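Local coordinates for protein lipocalin allergen (Canis lupus familiaris, PDB 4ODD) that is a secreted dog allergen of the lipocalin family that, like its relatives, probably binds small molecules inside a beta barrel, at residues 22-27 and 109-114; 32-37 and 79-84; 52-57 and 65-70; 84-89 and 102-107. One frame throughout, in Å; residues are numbered along the deposited sequence.

Contact 1 of 4, residues 22-27 and 109-114; sequences SNNLDK and KITKVA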
# COMPACT_ATOMS: atom_id res chain seq x y z
N SER A 22 3.33 5.19 -8.72
CA SER A 22 4.60 5.64 -8.17
C SER A 22 5.27 6.67 -9.07
O SER A 22 5.05 6.69 -10.28
CB SER A 22 5.54 4.45 -7.95
OG SER A 22 6.76 4.88 -7.38
N ASN A 23 6.10 7.53 -8.48
CA ASN A 23 6.92 8.44 -9.25
C ASN A 23 8.07 7.67 -9.91
O ASN A 23 8.69 8.15 -10.86
CB ASN A 23 7.46 9.59 -8.37
CG ASN A 23 8.35 9.10 -7.23
OD1 ASN A 23 8.29 7.95 -6.82
ND2 ASN A 23 9.19 9.99 -6.72
N ASN A 24 8.34 6.47 -9.41
CA ASN A 24 9.38 5.61 -9.96
C ASN A 24 8.85 4.28 -10.51
O ASN A 24 8.71 3.30 -9.78
CB ASN A 24 10.47 5.36 -8.93
CG ASN A 24 11.18 6.64 -8.53
OD1 ASN A 24 11.46 6.87 -7.34
ND2 ASN A 24 11.48 7.49 -9.52
N LEU A 25 8.56 4.27 -11.80
CA LEU A 25 8.04 3.07 -12.46
C LEU A 25 8.77 1.76 -12.15
O LEU A 25 8.14 0.72 -12.03
CB LEU A 25 7.94 3.27 -13.96
CG LEU A 25 6.53 3.63 -14.42
CD1 LEU A 25 6.52 3.81 -15.92
CD2 LEU A 25 5.52 2.57 -13.99
N ASP A 26 10.08 1.82 -12.01
CA ASP A 26 10.85 0.61 -11.68
C ASP A 26 10.37 -0.05 -10.38
O ASP A 26 10.35 -1.27 -10.26
CB ASP A 26 12.35 0.94 -11.61
CG ASP A 26 12.61 2.39 -11.14
OD1 ASP A 26 12.59 3.31 -11.99
OD2 ASP A 26 12.84 2.60 -9.92
N LYS A 27 9.98 0.78 -9.41
CA LYS A 27 9.63 0.32 -8.07
C LYS A 27 8.39 -0.58 -8.01
O LYS A 27 8.32 -1.49 -7.19
CB LYS A 27 9.45 1.53 -7.15
CG LYS A 27 10.74 2.30 -6.88
CD LYS A 27 11.73 1.43 -6.11
CE LYS A 27 12.96 2.23 -5.68
NZ LYS A 27 13.92 1.40 -4.88
N LYS A 109 17.34 8.05 -1.81
CA LYS A 109 16.36 8.23 -2.89
C LYS A 109 14.91 8.12 -2.38
O LYS A 109 14.60 7.34 -1.48
CB LYS A 109 16.59 7.24 -4.03
CG LYS A 109 15.91 7.64 -5.34
CD LYS A 109 16.27 6.68 -6.48
CE LYS A 109 16.02 7.31 -7.85
NZ LYS A 109 14.68 7.97 -7.96
N ILE A 110 14.03 8.92 -2.98
CA ILE A 110 12.65 9.05 -2.52
C ILE A 110 11.64 8.50 -3.51
O ILE A 110 11.57 8.95 -4.65
CB ILE A 110 12.31 10.52 -2.28
CG1 ILE A 110 12.92 10.99 -0.95
CG2 ILE A 110 10.80 10.72 -2.29
CD1 ILE A 110 12.94 12.50 -0.81
N THR A 111 10.85 7.54 -3.06
CA THR A 111 9.86 6.88 -3.89
C THR A 111 8.49 7.11 -3.29
O THR A 111 8.25 6.71 -2.15
CB THR A 111 10.10 5.36 -3.91
OG1 THR A 111 11.49 5.10 -4.12
CG2 THR A 111 9.25 4.70 -5.00
N LYS A 112 7.61 7.76 -4.04
CA LYS A 112 6.23 7.95 -3.62
C LYS A 112 5.40 6.78 -4.14
O LYS A 112 5.53 6.39 -5.30
CB LYS A 112 5.68 9.27 -4.16
CG LYS A 112 6.52 10.50 -3.84
CD LYS A 112 5.91 11.73 -4.50
CE LYS A 112 6.78 12.95 -4.29
NZ LYS A 112 6.11 14.21 -4.72
N VAL A 113 4.55 6.21 -3.29
CA VAL A 113 3.72 5.07 -3.71
C VAL A 113 2.30 5.24 -3.25
O VAL A 113 2.05 5.45 -2.07
CB VAL A 113 4.24 3.75 -3.14
CG1 VAL A 113 3.39 2.61 -3.62
CG2 VAL A 113 5.70 3.55 -3.51
N ALA A 114 1.36 5.20 -4.19
CA ALA A 114 -0.05 5.29 -3.84
C ALA A 114 -0.76 3.92 -4.04
O ALA A 114 -0.49 3.20 -5.00
CB ALA A 114 -0.75 6.41 -4.63

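Contact 2 of 4, residues 32-37 and 79-84; sequences GPFRIY and GEYNGG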
# COMPACT_ATOMS: atom_id res chain seq x y z
N GLY A 32 9.74 -5.09 -8.95
CA GLY A 32 9.82 -3.93 -8.07
C GLY A 32 9.32 -4.30 -6.69
O GLY A 32 8.36 -5.10 -6.56
N PRO A 33 9.95 -3.75 -5.64
CA PRO A 33 9.61 -4.12 -4.27
C PRO A 33 8.26 -3.55 -3.83
O PRO A 33 7.75 -3.91 -2.78
CB PRO A 33 10.76 -3.53 -3.44
CG PRO A 33 11.27 -2.39 -4.26
CD PRO A 33 11.07 -2.80 -5.71
N PHE A 34 7.70 -2.66 -4.64
CA PHE A 34 6.43 -2.07 -4.27
C PHE A 34 5.31 -2.53 -5.16
O PHE A 34 4.19 -2.02 -5.10
CB PHE A 34 6.52 -0.54 -4.16
CG PHE A 34 7.29 -0.09 -2.94
CD1 PHE A 34 6.64 0.05 -1.72
CD2 PHE A 34 8.66 0.12 -3.00
CE1 PHE A 34 7.35 0.44 -0.58
CE2 PHE A 34 9.37 0.50 -1.88
CZ PHE A 34 8.71 0.66 -0.66
N ARG A 35 5.62 -3.53 -5.99
CA ARG A 35 4.58 -4.31 -6.64
C ARG A 35 3.99 -5.26 -5.59
O ARG A 35 4.29 -6.45 -5.55
CB ARG A 35 5.14 -5.06 -7.85
CG ARG A 35 4.09 -5.55 -8.85
CD ARG A 35 4.73 -6.13 -10.09
NE ARG A 35 3.76 -6.73 -11.00
CZ ARG A 35 3.19 -6.10 -12.02
NH1 ARG A 35 3.49 -4.83 -12.28
NH2 ARG A 35 2.31 -6.73 -12.79
N ILE A 36 3.16 -4.69 -4.72
CA ILE A 36 2.73 -5.33 -3.48
C ILE A 36 1.35 -5.96 -3.59
O ILE A 36 0.37 -5.31 -3.96
CB ILE A 36 2.66 -4.31 -2.33
CG1 ILE A 36 4.03 -3.72 -2.06
CG2 ILE A 36 2.12 -4.97 -1.07
CD1 ILE A 36 5.06 -4.75 -1.81
N TYR A 37 1.26 -7.23 -3.23
CA TYR A 37 -0.04 -7.87 -3.19
C TYR A 37 -0.42 -8.04 -1.74
O TYR A 37 0.11 -8.90 -1.03
CB TYR A 37 -0.03 -9.20 -3.93
CG TYR A 37 0.21 -9.01 -5.41
CD1 TYR A 37 -0.84 -8.67 -6.27
CD2 TYR A 37 1.49 -9.16 -5.96
CE1 TYR A 37 -0.63 -8.49 -7.63
CE2 TYR A 37 1.70 -8.99 -7.31
CZ TYR A 37 0.64 -8.65 -8.14
OH TYR A 37 0.88 -8.49 -9.49
N GLY A 79 7.85 2.33 9.22
CA GLY A 79 8.32 0.97 9.27
C GLY A 79 9.36 0.67 8.22
O GLY A 79 9.42 1.33 7.18
N GLU A 80 10.19 -0.34 8.49
CA GLU A 80 11.27 -0.69 7.58
C GLU A 80 10.83 -1.77 6.62
O GLU A 80 10.26 -2.78 7.00
CB GLU A 80 12.52 -1.12 8.35
CG GLU A 80 13.81 -1.04 7.54
CD GLU A 80 14.32 0.40 7.36
OE1 GLU A 80 15.18 0.63 6.46
OE2 GLU A 80 13.86 1.30 8.11
N TYR A 81 11.08 -1.52 5.34
CA TYR A 81 10.88 -2.50 4.29
C TYR A 81 11.48 -1.84 3.07
O TYR A 81 10.99 -0.80 2.62
CB TYR A 81 9.40 -2.80 4.05
CG TYR A 81 9.14 -3.45 2.72
CD1 TYR A 81 9.35 -4.82 2.54
CD2 TYR A 81 8.72 -2.70 1.62
CE1 TYR A 81 9.14 -5.44 1.31
CE2 TYR A 81 8.51 -3.30 0.37
CZ TYR A 81 8.72 -4.67 0.21
OH TYR A 81 8.52 -5.28 -1.04
N ASN A 82 12.55 -2.41 2.55
CA ASN A 82 13.25 -1.81 1.42
C ASN A 82 13.58 -0.36 1.75
O ASN A 82 13.39 0.52 0.92
CB ASN A 82 12.36 -1.87 0.19
CG ASN A 82 13.08 -2.40 -1.04
OD1 ASN A 82 13.39 -3.59 -1.13
ND2 ASN A 82 13.31 -1.52 -2.02
N GLY A 83 14.06 -0.11 2.96
CA GLY A 83 14.37 1.24 3.38
C GLY A 83 13.36 1.74 4.39
O GLY A 83 12.60 0.95 4.95
N GLY A 84 13.37 3.05 4.63
CA GLY A 84 12.45 3.68 5.56
C GLY A 84 11.15 4.04 4.87
O GLY A 84 11.14 4.43 3.70

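Contact 3 of 4, residues 52-57 and 65-70; sequences FNFYVK and NSVGAS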
# COMPACT_ATOMS: atom_id res chain seq x y z
N PHE A 52 1.74 -5.32 8.28
CA PHE A 52 1.29 -5.48 6.90
C PHE A 52 1.72 -6.83 6.38
O PHE A 52 2.90 -7.17 6.42
CB PHE A 52 1.86 -4.38 6.00
CG PHE A 52 1.49 -3.00 6.43
CD1 PHE A 52 0.41 -2.36 5.87
CD2 PHE A 52 2.20 -2.36 7.45
CE1 PHE A 52 0.06 -1.08 6.29
CE2 PHE A 52 1.85 -1.09 7.87
CZ PHE A 52 0.79 -0.46 7.29
N ASN A 53 0.75 -7.60 5.92
CA ASN A 53 1.03 -8.90 5.36
C ASN A 53 0.73 -8.89 3.86
O ASN A 53 -0.38 -8.50 3.44
CB ASN A 53 0.21 -9.96 6.09
CG ASN A 53 0.40 -11.33 5.51
OD1 ASN A 53 -0.52 -11.89 4.89
ND2 ASN A 53 1.60 -11.89 5.69
N PHE A 54 1.71 -9.28 3.05
CA PHE A 54 1.57 -9.16 1.61
C PHE A 54 2.60 -9.98 0.86
O PHE A 54 3.58 -10.43 1.43
CB PHE A 54 1.70 -7.70 1.20
CG PHE A 54 3.05 -7.11 1.52
CD1 PHE A 54 4.10 -7.19 0.60
CD2 PHE A 54 3.27 -6.45 2.72
CE1 PHE A 54 5.34 -6.62 0.89
CE2 PHE A 54 4.50 -5.89 3.02
CZ PHE A 54 5.53 -5.97 2.12
N TYR A 55 2.37 -10.15 -0.44
CA TYR A 55 3.33 -10.85 -1.30
C TYR A 55 3.98 -9.89 -2.30
O TYR A 55 3.35 -8.94 -2.77
CB TYR A 55 2.66 -12.00 -2.06
CG TYR A 55 2.38 -13.24 -1.23
CD1 TYR A 55 3.33 -14.26 -1.12
CD2 TYR A 55 1.17 -13.40 -0.56
CE1 TYR A 55 3.08 -15.40 -0.37
CE2 TYR A 55 0.91 -14.54 0.19
CZ TYR A 55 1.87 -15.53 0.29
OH TYR A 55 1.62 -16.66 1.04
N VAL A 56 5.25 -10.13 -2.59
CA VAL A 56 5.91 -9.53 -3.74
C VAL A 56 6.44 -10.65 -4.60
O VAL A 56 6.83 -11.70 -4.09
CB VAL A 56 7.12 -8.65 -3.34
CG1 VAL A 56 6.66 -7.30 -2.87
CG2 VAL A 56 7.95 -9.35 -2.26
N LYS A 57 6.44 -10.44 -5.91
CA LYS A 57 7.07 -11.39 -6.82
C LYS A 57 8.58 -11.07 -6.83
O LYS A 57 8.98 -9.98 -7.23
CB LYS A 57 6.46 -11.33 -8.23
CG LYS A 57 4.98 -11.81 -8.37
CD LYS A 57 4.49 -11.66 -9.85
CE LYS A 57 2.96 -11.59 -10.00
NZ LYS A 57 2.53 -11.03 -11.35
N ASN A 65 5.49 -11.48 3.00
CA ASN A 65 6.07 -10.50 3.90
C ASN A 65 5.15 -10.20 5.06
O ASN A 65 3.92 -10.22 4.91
CB ASN A 65 6.40 -9.18 3.19
CG ASN A 65 7.50 -9.33 2.13
OD1 ASN A 65 7.24 -9.69 0.99
ND2 ASN A 65 8.74 -9.03 2.51
N SER A 66 5.75 -9.94 6.21
CA SER A 66 5.02 -9.47 7.38
C SER A 66 5.81 -8.34 8.04
O SER A 66 6.75 -8.58 8.81
CB SER A 66 4.74 -10.61 8.37
OG SER A 66 3.55 -11.29 8.00
N VAL A 67 5.44 -7.11 7.72
CA VAL A 67 6.24 -5.98 8.09
C VAL A 67 5.64 -5.21 9.26
O VAL A 67 4.47 -4.83 9.24
CB VAL A 67 6.48 -5.04 6.90
CG1 VAL A 67 7.17 -3.76 7.36
CG2 VAL A 67 7.30 -5.75 5.82
N GLY A 68 6.46 -5.00 10.29
CA GLY A 68 6.05 -4.27 11.47
C GLY A 68 6.26 -2.77 11.31
O GLY A 68 7.20 -2.32 10.63
N ALA A 69 5.39 -2.00 11.93
CA ALA A 69 5.44 -0.56 11.81
C ALA A 69 4.89 0.01 13.08
O ALA A 69 4.12 -0.65 13.77
CB ALA A 69 4.61 -0.08 10.63
N SER A 70 5.27 1.24 13.40
CA SER A 70 4.71 1.87 14.58
C SER A 70 3.78 3.00 14.17
O SER A 70 4.01 3.65 13.15
CB SER A 70 5.82 2.38 15.51
OG SER A 70 6.78 3.10 14.77

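Contact 4 of 4, residues 84-89 and 102-107; sequences GNYFRI and VNVDSK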
# COMPACT_ATOMS: atom_id res chain seq x y z
N GLY A 84 13.37 3.05 4.63
CA GLY A 84 12.45 3.68 5.56
C GLY A 84 11.15 4.04 4.87
O GLY A 84 11.14 4.43 3.70
N ASN A 85 10.05 3.87 5.58
CA ASN A 85 8.75 4.16 5.02
C ASN A 85 7.94 5.03 5.96
O ASN A 85 7.91 4.80 7.16
CB ASN A 85 7.99 2.87 4.71
CG ASN A 85 8.69 2.03 3.68
OD1 ASN A 85 8.55 2.28 2.48
ND2 ASN A 85 9.44 1.04 4.12
N TYR A 86 7.30 6.04 5.39
CA TYR A 86 6.42 6.92 6.11
C TYR A 86 5.07 6.81 5.42
O TYR A 86 4.87 7.28 4.29
CB TYR A 86 6.98 8.35 6.12
CG TYR A 86 8.36 8.40 6.74
CD1 TYR A 86 8.56 8.89 8.03
CD2 TYR A 86 9.47 7.91 6.05
CE1 TYR A 86 9.83 8.91 8.61
CE2 TYR A 86 10.73 7.91 6.62
CZ TYR A 86 10.91 8.41 7.89
OH TYR A 86 12.16 8.42 8.44
N PHE A 87 4.14 6.17 6.12
CA PHE A 87 2.91 5.71 5.52
C PHE A 87 1.69 6.36 6.15
O PHE A 87 1.67 6.65 7.36
CB PHE A 87 2.83 4.19 5.63
CG PHE A 87 1.64 3.59 4.97
CD1 PHE A 87 0.59 3.09 5.73
CD2 PHE A 87 1.54 3.55 3.59
CE1 PHE A 87 -0.53 2.54 5.12
CE2 PHE A 87 0.42 3.00 2.97
CZ PHE A 87 -0.61 2.50 3.73
N ARG A 88 0.66 6.56 5.34
CA ARG A 88 -0.57 7.15 5.81
C ARG A 88 -1.76 6.53 5.12
O ARG A 88 -1.71 6.26 3.93
CB ARG A 88 -0.58 8.67 5.57
CG ARG A 88 0.35 9.47 6.50
CD ARG A 88 0.05 10.98 6.42
NE ARG A 88 1.05 11.82 7.08
CZ ARG A 88 1.20 11.95 8.39
NH1 ARG A 88 0.42 11.28 9.23
NH2 ARG A 88 2.14 12.75 8.88
N ILE A 89 -2.81 6.27 5.87
CA ILE A 89 -4.09 5.93 5.28
C ILE A 89 -4.73 7.24 4.87
O ILE A 89 -4.95 8.11 5.71
CB ILE A 89 -4.99 5.24 6.29
CG1 ILE A 89 -4.23 4.10 6.96
CG2 ILE A 89 -6.26 4.74 5.62
CD1 ILE A 89 -3.66 3.13 5.98
N VAL A 102 5.75 7.03 1.64
CA VAL A 102 6.95 7.69 1.17
C VAL A 102 8.10 6.78 1.56
O VAL A 102 8.32 6.48 2.73
CB VAL A 102 7.13 9.08 1.82
CG1 VAL A 102 8.45 9.66 1.41
CG2 VAL A 102 5.99 10.01 1.41
N ASN A 103 8.83 6.31 0.57
CA ASN A 103 9.93 5.42 0.83
C ASN A 103 11.25 6.12 0.62
O ASN A 103 11.40 6.93 -0.32
CB ASN A 103 9.87 4.23 -0.11
CG ASN A 103 11.03 3.30 0.07
OD1 ASN A 103 11.95 3.27 -0.75
ND2 ASN A 103 11.02 2.55 1.16
N VAL A 104 12.20 5.76 1.46
CA VAL A 104 13.54 6.30 1.37
C VAL A 104 14.58 5.17 1.48
O VAL A 104 14.60 4.42 2.46
CB VAL A 104 13.73 7.40 2.48
CG1 VAL A 104 13.43 6.85 3.88
CG2 VAL A 104 15.10 8.03 2.40
N ASP A 105 15.44 5.02 0.47
CA ASP A 105 16.49 4.00 0.56
C ASP A 105 17.77 4.51 1.24
O ASP A 105 17.81 5.63 1.73
CB ASP A 105 16.82 3.42 -0.81
CG ASP A 105 17.35 4.46 -1.76
OD1 ASP A 105 18.00 5.43 -1.29
OD2 ASP A 105 17.11 4.30 -2.97
N SER A 106 18.80 3.67 1.26
CA SER A 106 20.07 3.98 1.92
C SER A 106 20.77 5.23 1.35
O SER A 106 21.32 6.03 2.09
CB SER A 106 21.01 2.78 1.79
OG SER A 106 21.33 2.52 0.42
N LYS A 107 20.77 5.36 0.03
CA LYS A 107 21.38 6.51 -0.61
C LYS A 107 20.45 7.73 -0.54
O LYS A 107 20.70 8.77 -1.15
CB LYS A 107 21.72 6.19 -2.08
CG LYS A 107 22.62 4.97 -2.29
CD LYS A 107 22.51 4.41 -3.73
CE LYS A 107 22.99 5.42 -4.80
NZ LYS A 107 23.13 4.88 -6.20

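Contact 1 of 4, residues 22-27 and 109-114
Ser22 and Val113 form an antiparallel non-hydrogen-bonded pair, their CA atoms 4.6 Å apart, where the strand that ends at Ser22 lies beside strand 110-118. Past Ser22 the chain turns off the sheet into the short helix at 25-28, and side chains take over from backbone bonding. The carbonyl O of Lys112 collects two donors: Ser22 OG gives it a bond of 2.8 Å, and Asn23 N adds a weak one. Ser22 OG is also an acceptor, taking Asn24 N at 3.0 Å to make an ST turn. With CG between its backbone N and carbonyl carbon (chi1 62°), Asn23 reaches its amide to the backbone of Ile110-Lys112, the side chain crossing that of Lys112 at about a right angle. There OD1 accepts from Lys112 N at 2.9 Å, the donor standing above the carbonyl plane, while ND2 makes a weak bond to Ile110 O. Asn24 OD1 receives a weak, long bond from Lys109 NZ. Lys27, its chain bent at chi2, crosses Thr111 obliquely and lays CG against Thr111 CG2, 3.4 Å away. Lys112 NZ bonds the carbonyl O of Lys138. In the lipocalin fold the first barrel strand here gives way to the loop toward the next. The asparagine amide stands in for a strand partner, so Lys112 N, and weakly Ile110 O, still have partners on this side after strand 13-22 has ended.

Contact 2 of 4, residues 32-37 and 79-84
Tyr81 lies between Pro33, Phe34 and Ile36 and gives up more surface than any other residue here; Pro33 follows, with Phe34 and Asn82 close behind. The tyrosine CG is anti to its backbone N (chi1 162°), which carries the ring across to the turn 32-35, a type I beta turn. Its edge points at one face of Phe34 in a T-shaped (edge-to-face) stack, centroids 5.5 Å apart and planes at 87°, with Tyr81 CE2 coming 4.0 Å from Phe34 CE1. At the far end of the ring Tyr81 OH is modelled too close to Pro33 O for a sound bond; a hydrogen bond is likely in kind but doubtful in detail. Ile36 and Tyr81 approach from opposite directions, with CD1 of Ile36 3.6 Å from Tyr81 OH. Asn82 crosses Pro33 at about a right angle, its ND2 3.2 Å from Pro33 CG, and its CB lies over one face of the Tyr81 ring. A second edge-to-face partner of Tyr81 is Phe54, and Phe34 also touches Asp101 and Asn103 on strand 96-104. The contact thus joins the loop entering strand 36-44 to the turn between strands 77-80 and 84-92. The edge-to-face stack would fix the tilt of the phenol ring against Phe34, and the hydroxyl may add a polar anchor at the turn.

Contact 3 of 4, residues 52-57 and 65-70
Asn53 ND2 is gripped from two sides of the pairing: it donates to Ser66 OG at 3.1 Å and also bonds Glu64 OE2. Asn53 and Ser66 face each other as a non-hydrogen-bonded pair, with a hydrogen-bonded pair to either side. In one of these Phe54 O takes a bond of 2.7 Å from Asn65 N, and Asn65 O accepts in return from Phe54 N. In the other, Phe52 and Val67 exchange two bonds, each 2.9 Å between N and O: Phe52 N to Val67 O, and Val67 N to Phe52 O. Phe54, Asn65, Phe52 and Val67 occupy the other face. Phe54 CG lies between the backbone N and the carbonyl carbon (chi1 63°), which turns one ring face to Asn65 CB, in a CH-pi contact 3.6 Å from the Phe54 ring centroid. Val67 CG2 lies 4.0 Å from Phe54 CE2, and Ala69 CB meets the edge of the Phe52 ring. The two strands run antiparallel at 150° as the arms of a beta hairpin in the lipocalin barrel. Strand 36-44 pairs with the other edge of strand 49-57, strand 77-80 continues the sheet beyond strand 62-71, and the Phe52 ring packs edge-to-face with Phe87 of strand 84-92.

Contact 4 of 4, residues 84-89 and 102-107
An antiparallel beta hairpin of the lipocalin barrel makes this contact: strand 84-92 runs beside strand 96-104, and the segments pair at the hairpin end away from its connecting turn. The short strand axes come within 4.7 Å, with N-to-C directions at 171°. Gly84 and Val104 form one hydrogen-bonded pair, Tyr86 and Val102 another, and each contributes two backbone bonds. In the first, Gly84 N reaches Val104 O at 2.8 Å; in the second, Val102 N reaches Tyr86 O at 2.8 Å. Asn85 and Asn103 face each other as the non-hydrogen-bonded pair between them.

Tyr86, Val102 and Val104 share one face of the sheet. The Tyr86 ring turns its edge to Val104, with CE2 of Tyr86 4.0 Å from CG1 of Val104. Holding CG1 between the backbone N and carbonyl carbon (chi1 56°), Val104 also brings this methyl over Gly84, 3.7 Å from Gly84 CA.

Asn85 and Asn103 are buried on the other face, and their amides serve the turn that precedes the hairpin. Asn85 ND2 donates to the carbonyl oxygens of both Gly79 and Tyr81, while Asn103 ND2 bonds Asn82 O. Strand 110-118 lies along the far side of strand 96-104, bonded through Asn103 and Thr111. Across the hairpin itself the two amide planes are 33° apart, and Asn103 ND2 donates to Asn85 OD1 at 2.8 Å from above the carbonyl plane of Asn85.

Overall arrangement
From the N terminus, the chain leaves the first barrel strand at 22-27 and does not meet 109-114 until late in the sheet, so contact 1 closes the longest loop and encloses the other three. Contact 2 opens next, at 32-37, and closes at 79-84; contact 3, the local hairpin closure of 52-57 on 65-70, falls within it. Contact 4 follows in series and begins at Gly84, which it shares with contact 2. No two of the loops cross. Contacts 3 and 4 are hairpins of the same sheet, separated by strand 77-80, contact 2 spans between them, and contact 1 brings the first strand back to strand 110-118, helping close the barrel.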